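Local coordinates for surface glycan binding protein B (Bacteroides ovatus, PDB 6E57) that binds mixed-linkage beta-glucan, probably at the bacterial cell surface, as part of the glucan utilization machinery of this gut symbiont, at residues A232-I246 and F259-D273. Sequence-based numbering, arbitrary orientation.
Sequences ANVDWTISGINLENI and FSNQSSTEITLTCPD
Ile238 and Ile267 face each other as a hydrogen-bonded pair where antiparallel strands 235-240 and 266-270 join in what is probably an immunoglobulin-like beta-sandwich domain, well away from the glycan pocket. Their side chains lie side by side on the buried face, Ile238 CB 3.9 Å from Ile267 CG2; beta-branched isoleucine favours the extended backbone and fills the core. On the same face Leu269 CD2 approaches Trp236 CE3 at 4.0 Å. With CG of Trp236 anti to the backbone N (chi1 -177°), the indole reaches inward, where its NE1 bonds to Gly226 O and Ile251 packs on it. The other face is polar: Thr237 OG1 and Thr268 OG1 share a hydrogen bond of 2.8 Å.

Beyond strand 235-240, the chain turns back past Ser264, whose carbonyl O accepts a hydrogen bond from Leu243 N at 3.0 Å. Gln262 suits its place because one amide nitrogen can serve two backbone carbonyls. With CG anti to the backbone N (chi1 -179°) and the chain extended beyond it, Gln262 sends NE2 to Leu243 O at 2.9 Å and Ile246 O at 2.8 Å. Glu244 OE2 forms a salt bridge with Lys149 NZ. Both oxygens bound by Gln262 lie close to its amide plane, and NE2 meets each on a lone pair, which fixes the amide's rotation.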
loop_
_atom_site.group_PDB
_atom_site.type_symbol
_atom_site.label_atom_id
_atom_site.label_comp_id
_atom_site.label_asym_id
_atom_site.label_seq_id
_atom_site.Cartn_x
_atom_site.Cartn_y
_atom_site.Cartn_z
ATOM N N ALA A 232 -16.138 -9.336 15.751
ATOM C CA ALA A 232 -16.506 -9.135 17.149
ATOM C C ALA A 232 -16.101 -10.357 17.981
ATOM O O ALA A 232 -16.305 -11.499 17.557
ATOM C CB ALA A 232 -17.988 -8.872 17.254
ATOM N N ASN A 233 -15.507 -10.089 19.152
ATOM C CA ASN A 233 -15.255 -11.078 20.206
ATOM C C ASN A 233 -14.168 -12.084 19.799
ATOM O O ASN A 233 -14.121 -13.177 20.359
ATOM C CB ASN A 233 -16.528 -11.838 20.594
ATOM C CG ASN A 233 -17.624 -10.933 21.109
ATOM O OD1 ASN A 233 -17.423 -10.197 22.072
ATOM N ND2 ASN A 233 -18.789 -10.989 20.484
ATOM N N VAL A 234 -13.292 -11.723 18.852
ATOM C CA VAL A 234 -12.162 -12.590 18.474
ATOM C C VAL A 234 -10.917 -11.722 18.261
ATOM O O VAL A 234 -10.996 -10.490 18.242
ATOM C CB VAL A 234 -12.459 -13.462 17.234
ATOM C CG1 VAL A 234 -13.820 -14.134 17.315
ATOM C CG2 VAL A 234 -12.321 -12.693 15.927
ATOM N N ASP A 235 -9.777 -12.403 18.096
ATOM C CA ASP A 235 -8.467 -11.781 17.935
ATOM C C ASP A 235 -8.473 -10.874 16.697
ATOM O O ASP A 235 -9.096 -11.177 15.680
ATOM C CB ASP A 235 -7.352 -12.831 17.863
ATOM C CG ASP A 235 -6.861 -13.308 19.222
ATOM O OD1 ASP A 235 -6.521 -12.449 20.062
ATOM O OD2 ASP A 235 -6.818 -14.536 19.431
ATOM N N TRP A 236 -7.751 -9.757 16.823
ATOM C CA TRP A 236 -7.680 -8.690 15.845
ATOM C C TRP A 236 -6.239 -8.174 15.821
ATOM O O TRP A 236 -5.752 -7.683 16.836
ATOM C CB TRP A 236 -8.691 -7.593 16.213
ATOM C CG TRP A 236 -8.788 -6.449 15.250
ATOM C CD1 TRP A 236 -8.382 -6.419 13.947
ATOM C CD2 TRP A 236 -9.384 -5.162 15.509
ATOM N NE1 TRP A 236 -8.665 -5.201 13.389
ATOM C CE2 TRP A 236 -9.279 -4.410 14.322
ATOM C CE3 TRP A 236 -9.987 -4.574 16.627
ATOM C CZ2 TRP A 236 -9.753 -3.103 14.225
ATOM C CZ3 TRP A 236 -10.455 -3.283 16.531
ATOM C CH2 TRP A 236 -10.338 -2.559 15.345
ATOM N N THR A 237 -5.559 -8.331 14.678
ATOM C CA THR A 237 -4.149 -7.959 14.549
ATOM C C THR A 237 -4.024 -6.720 13.655
ATOM O O THR A 237 -4.510 -6.705 12.522
ATOM C CB THR A 237 -3.308 -9.138 14.047
ATOM O OG1 THR A 237 -3.381 -10.161 15.040
ATOM C CG2 THR A 237 -1.860 -8.772 13.804
ATOM N N ILE A 238 -3.347 -5.700 14.197
ATOM C CA ILE A 238 -3.169 -4.392 13.584
ATOM C C ILE A 238 -1.665 -4.138 13.406
ATOM O O ILE A 238 -0.873 -4.450 14.300
ATOM C CB ILE A 238 -3.854 -3.325 14.460
ATOM C CG1 ILE A 238 -5.376 -3.393 14.319
ATOM C CG2 ILE A 238 -3.324 -1.934 14.161
ATOM C CD1 ILE A 238 -6.126 -2.572 15.346
ATOM N N SER A 239 -1.290 -3.565 12.252
ATOM C CA SER A 239 0.111 -3.363 11.860
ATOM C C SER A 239 0.416 -1.868 11.720
ATOM O O SER A 239 -0.352 -1.138 11.105
ATOM C CB SER A 239 0.422 -4.095 10.587
ATOM O OG SER A 239 0.333 -5.495 10.786
ATOM N N GLY A 240 1.563 -1.447 12.268
ATOM C CA GLY A 240 1.965 -0.042 12.339
ATOM C C GLY A 240 3.468 0.111 12.510
ATOM O O GLY A 240 4.223 -0.760 12.101
ATOM N N ILE A 241 3.889 1.220 13.134
ATOM C CA ILE A 241 5.309 1.582 13.202
ATOM C C ILE A 241 5.766 1.742 14.661
ATOM O O ILE A 241 6.826 1.217 15.012
ATOM C CB ILE A 241 5.623 2.827 12.345
ATOM C CG1 ILE A 241 7.095 3.244 12.440
ATOM C CG2 ILE A 241 4.704 3.984 12.691
ATOM C CD1 ILE A 241 8.063 2.254 11.851
ATOM N N ASN A 242 5.010 2.457 15.505
ATOM C CA ASN A 242 5.453 2.674 16.895
ATOM C C ASN A 242 4.350 2.223 17.857
ATOM O O ASN A 242 3.916 2.978 18.728
ATOM C CB ASN A 242 5.874 4.126 17.138
ATOM C CG ASN A 242 7.138 4.507 16.397
ATOM O OD1 ASN A 242 8.145 3.802 16.472
ATOM N ND2 ASN A 242 7.103 5.626 15.691
ATOM N N LEU A 243 3.938 0.961 17.709
ATOM C CA LEU A 243 2.718 0.464 18.331
ATOM C C LEU A 243 2.970 -0.001 19.772
ATOM O O LEU A 243 2.009 -0.281 20.493
ATOM C CB LEU A 243 2.145 -0.670 17.472
ATOM C CG LEU A 243 1.711 -0.293 16.054
ATOM C CD1 LEU A 243 0.872 -1.404 15.440
ATOM C CD2 LEU A 243 0.936 1.017 16.028
ATOM N N GLU A 244 4.239 -0.065 20.198
ATOM C CA GLU A 244 4.574 -0.458 21.577
ATOM C C GLU A 244 4.217 0.682 22.547
ATOM O O GLU A 244 4.000 0.435 23.739
ATOM C CB GLU A 244 6.042 -0.889 21.692
ATOM C CG GLU A 244 7.038 0.248 21.867
ATOM C CD GLU A 244 7.443 0.964 20.590
ATOM O OE1 GLU A 244 6.766 0.771 19.556
ATOM O OE2 GLU A 244 8.443 1.713 20.631
ATOM N N ASN A 245 4.143 1.915 22.024
ATOM C CA ASN A 245 3.811 3.115 22.802
ATOM C C ASN A 245 2.300 3.211 23.071
ATOM O O ASN A 245 1.879 4.057 23.862
ATOM C CB ASN A 245 4.278 4.396 22.100
ATOM C CG ASN A 245 5.785 4.533 22.028
ATOM O OD1 ASN A 245 6.489 4.260 22.997
ATOM N ND2 ASN A 245 6.287 4.972 20.887
ATOM N N ILE A 246 1.487 2.376 22.407
ATOM C CA ILE A 246 0.028 2.414 22.563
ATOM C C ILE A 246 -0.344 1.886 23.955
ATOM O O ILE A 246 0.098 0.812 24.362
ATOM C CB ILE A 246 -0.680 1.631 21.438
ATOM C CG1 ILE A 246 -0.463 2.309 20.082
ATOM C CG2 ILE A 246 -2.158 1.446 21.757
ATOM C CD1 ILE A 246 -1.203 1.674 18.926
ATOM N N PHE A 259 -3.550 -6.481 25.658
ATOM C CA PHE A 259 -3.211 -6.970 24.319
ATOM C C PHE A 259 -2.466 -8.309 24.414
ATOM O O PHE A 259 -1.743 -8.558 25.377
ATOM C CB PHE A 259 -2.342 -5.952 23.578
ATOM C CG PHE A 259 -2.852 -4.535 23.610
ATOM C CD1 PHE A 259 -3.968 -4.169 22.877
ATOM C CD2 PHE A 259 -2.208 -3.564 24.362
ATOM C CE1 PHE A 259 -4.435 -2.864 22.899
ATOM C CE2 PHE A 259 -2.676 -2.260 24.384
ATOM C CZ PHE A 259 -3.789 -1.911 23.653
ATOM N N SER A 260 -2.630 -9.142 23.379
ATOM C CA SER A 260 -2.014 -10.464 23.292
ATOM C C SER A 260 -0.531 -10.322 22.920
ATOM O O SER A 260 0.339 -10.798 23.648
ATOM C CB SER A 260 -2.754 -11.342 22.314
ATOM O OG SER A 260 -4.158 -11.239 22.503
ATOM N N ASN A 261 -0.263 -9.672 21.779
ATOM C CA ASN A 261 1.083 -9.252 21.375
ATOM C C ASN A 261 1.135 -7.725 21.391
ATOM O O ASN A 261 0.104 -7.068 21.218
ATOM C CB ASN A 261 1.467 -9.721 19.970
ATOM C CG ASN A 261 1.574 -11.224 19.834
ATOM O OD1 ASN A 261 1.884 -11.922 20.799
ATOM N ND2 ASN A 261 1.333 -11.725 18.633
ATOM N N GLN A 262 2.339 -7.180 21.588
ATOM C CA GLN A 262 2.586 -5.753 21.426
ATOM C C GLN A 262 4.072 -5.537 21.131
ATOM O O GLN A 262 4.918 -5.771 21.989
ATOM C CB GLN A 262 2.145 -4.967 22.663
ATOM C CG GLN A 262 2.353 -3.463 22.525
ATOM C CD GLN A 262 1.499 -2.652 23.469
ATOM O OE1 GLN A 262 1.092 -3.116 24.531
ATOM N NE2 GLN A 262 1.224 -1.417 23.086
ATOM N N SER A 263 4.358 -5.101 19.900
ATOM C CA SER A 263 5.694 -4.726 19.449
ATOM C C SER A 263 5.596 -3.447 18.609
ATOM O O SER A 263 4.506 -2.895 18.440
ATOM C CB SER A 263 6.339 -5.857 18.681
ATOM O OG SER A 263 5.626 -6.133 17.483
ATOM N N SER A 264 6.742 -2.983 18.096
ATOM C CA SER A 264 6.817 -1.814 17.227
ATOM C C SER A 264 5.848 -1.964 16.048
ATOM O O SER A 264 5.080 -1.047 15.749
ATOM C CB SER A 264 8.234 -1.595 16.745
ATOM O OG SER A 264 8.366 -0.343 16.081
ATOM N N THR A 265 5.877 -3.137 15.405
ATOM C CA THR A 265 5.284 -3.330 14.086
ATOM C C THR A 265 3.860 -3.898 14.176
ATOM O O THR A 265 3.114 -3.812 13.198
ATOM C CB THR A 265 6.166 -4.240 13.224
ATOM O OG1 THR A 265 6.061 -5.571 13.731
ATOM C CG2 THR A 265 7.614 -3.802 13.208
ATOM N N GLU A 266 3.487 -4.479 15.325
ATOM C CA GLU A 266 2.235 -5.230 15.434
ATOM C C GLU A 266 1.632 -5.112 16.838
ATOM O O GLU A 266 2.351 -5.006 17.832
ATOM C CB GLU A 266 2.469 -6.706 15.118
ATOM C CG GLU A 266 2.396 -7.033 13.639
ATOM C CD GLU A 266 2.158 -8.505 13.344
ATOM O OE1 GLU A 266 2.571 -9.349 14.170
ATOM O OE2 GLU A 266 1.551 -8.802 12.295
ATOM N N ILE A 267 0.296 -5.168 16.887
ATOM C CA ILE A 267 -0.472 -5.283 18.123
ATOM C C ILE A 267 -1.716 -6.137 17.838
ATOM O O ILE A 267 -2.351 -5.980 16.796
ATOM C CB ILE A 267 -0.822 -3.888 18.686
ATOM C CG1 ILE A 267 -1.317 -3.962 20.131
ATOM C CG2 ILE A 267 -1.818 -3.162 17.794
ATOM C CD1 ILE A 267 -1.361 -2.618 20.821
ATOM N N THR A 268 -2.032 -7.054 18.764
ATOM C CA THR A 268 -3.205 -7.934 18.676
ATOM C C THR A 268 -4.063 -7.761 19.934
ATOM O O THR A 268 -3.547 -7.814 21.048
ATOM C CB THR A 268 -2.793 -9.401 18.487
ATOM O OG1 THR A 268 -1.930 -9.478 17.352
ATOM C CG2 THR A 268 -3.971 -10.330 18.290
ATOM N N LEU A 269 -5.374 -7.576 19.737
ATOM C CA LEU A 269 -6.338 -7.383 20.825
ATOM C C LEU A 269 -7.588 -8.228 20.547
ATOM O O LEU A 269 -7.704 -8.837 19.484
ATOM C CB LEU A 269 -6.678 -5.890 20.944
ATOM C CG LEU A 269 -7.500 -5.274 19.807
ATOM C CD1 LEU A 269 -8.371 -4.136 20.319
ATOM C CD2 LEU A 269 -6.607 -4.778 18.681
ATOM N N THR A 270 -8.507 -8.268 21.519
ATOM C CA THR A 270 -9.833 -8.861 21.332
ATOM C C THR A 270 -10.821 -7.746 20.976
ATOM O O THR A 270 -11.141 -6.900 21.816
ATOM C CB THR A 270 -10.298 -9.628 22.579
ATOM O OG1 THR A 270 -9.276 -10.552 22.957
ATOM C CG2 THR A 270 -11.594 -10.379 22.359
ATOM N N CYS A 271 -11.290 -7.742 19.723
ATOM C CA CYS A 271 -12.309 -6.799 19.289
ATOM C C CYS A 271 -13.531 -6.946 20.190
ATOM O O CYS A 271 -14.064 -8.048 20.327
ATOM C CB CYS A 271 -12.704 -7.028 17.836
ATOM S SG CYS A 271 -14.176 -6.095 17.338
ATOM N N PRO A 272 -13.998 -5.859 20.848
ATOM C CA PRO A 272 -15.110 -5.951 21.796
ATOM C C PRO A 272 -16.452 -6.363 21.165
ATOM O O PRO A 272 -16.564 -6.481 19.942
ATOM C CB PRO A 272 -15.195 -4.541 22.400
ATOM C CG PRO A 272 -14.540 -3.646 21.373
ATOM C CD PRO A 272 -13.463 -4.496 20.735
ATOM N N ASP A 273 -17.450 -6.586 22.029
ATOM C CA ASP A 273 -18.740 -7.176 21.665
ATOM C C ASP A 273 -19.647 -6.091 21.074
ATOM O O ASP A 273 -20.443 -5.487 21.789
ATOM C CB ASP A 273 -19.389 -7.848 22.881
ATOM C CG ASP A 273 -20.636 -8.656 22.563
ATOM O OD1 ASP A 273 -20.678 -9.268 21.480
ATOM O OD2 ASP A 273 -21.557 -8.665 23.406
#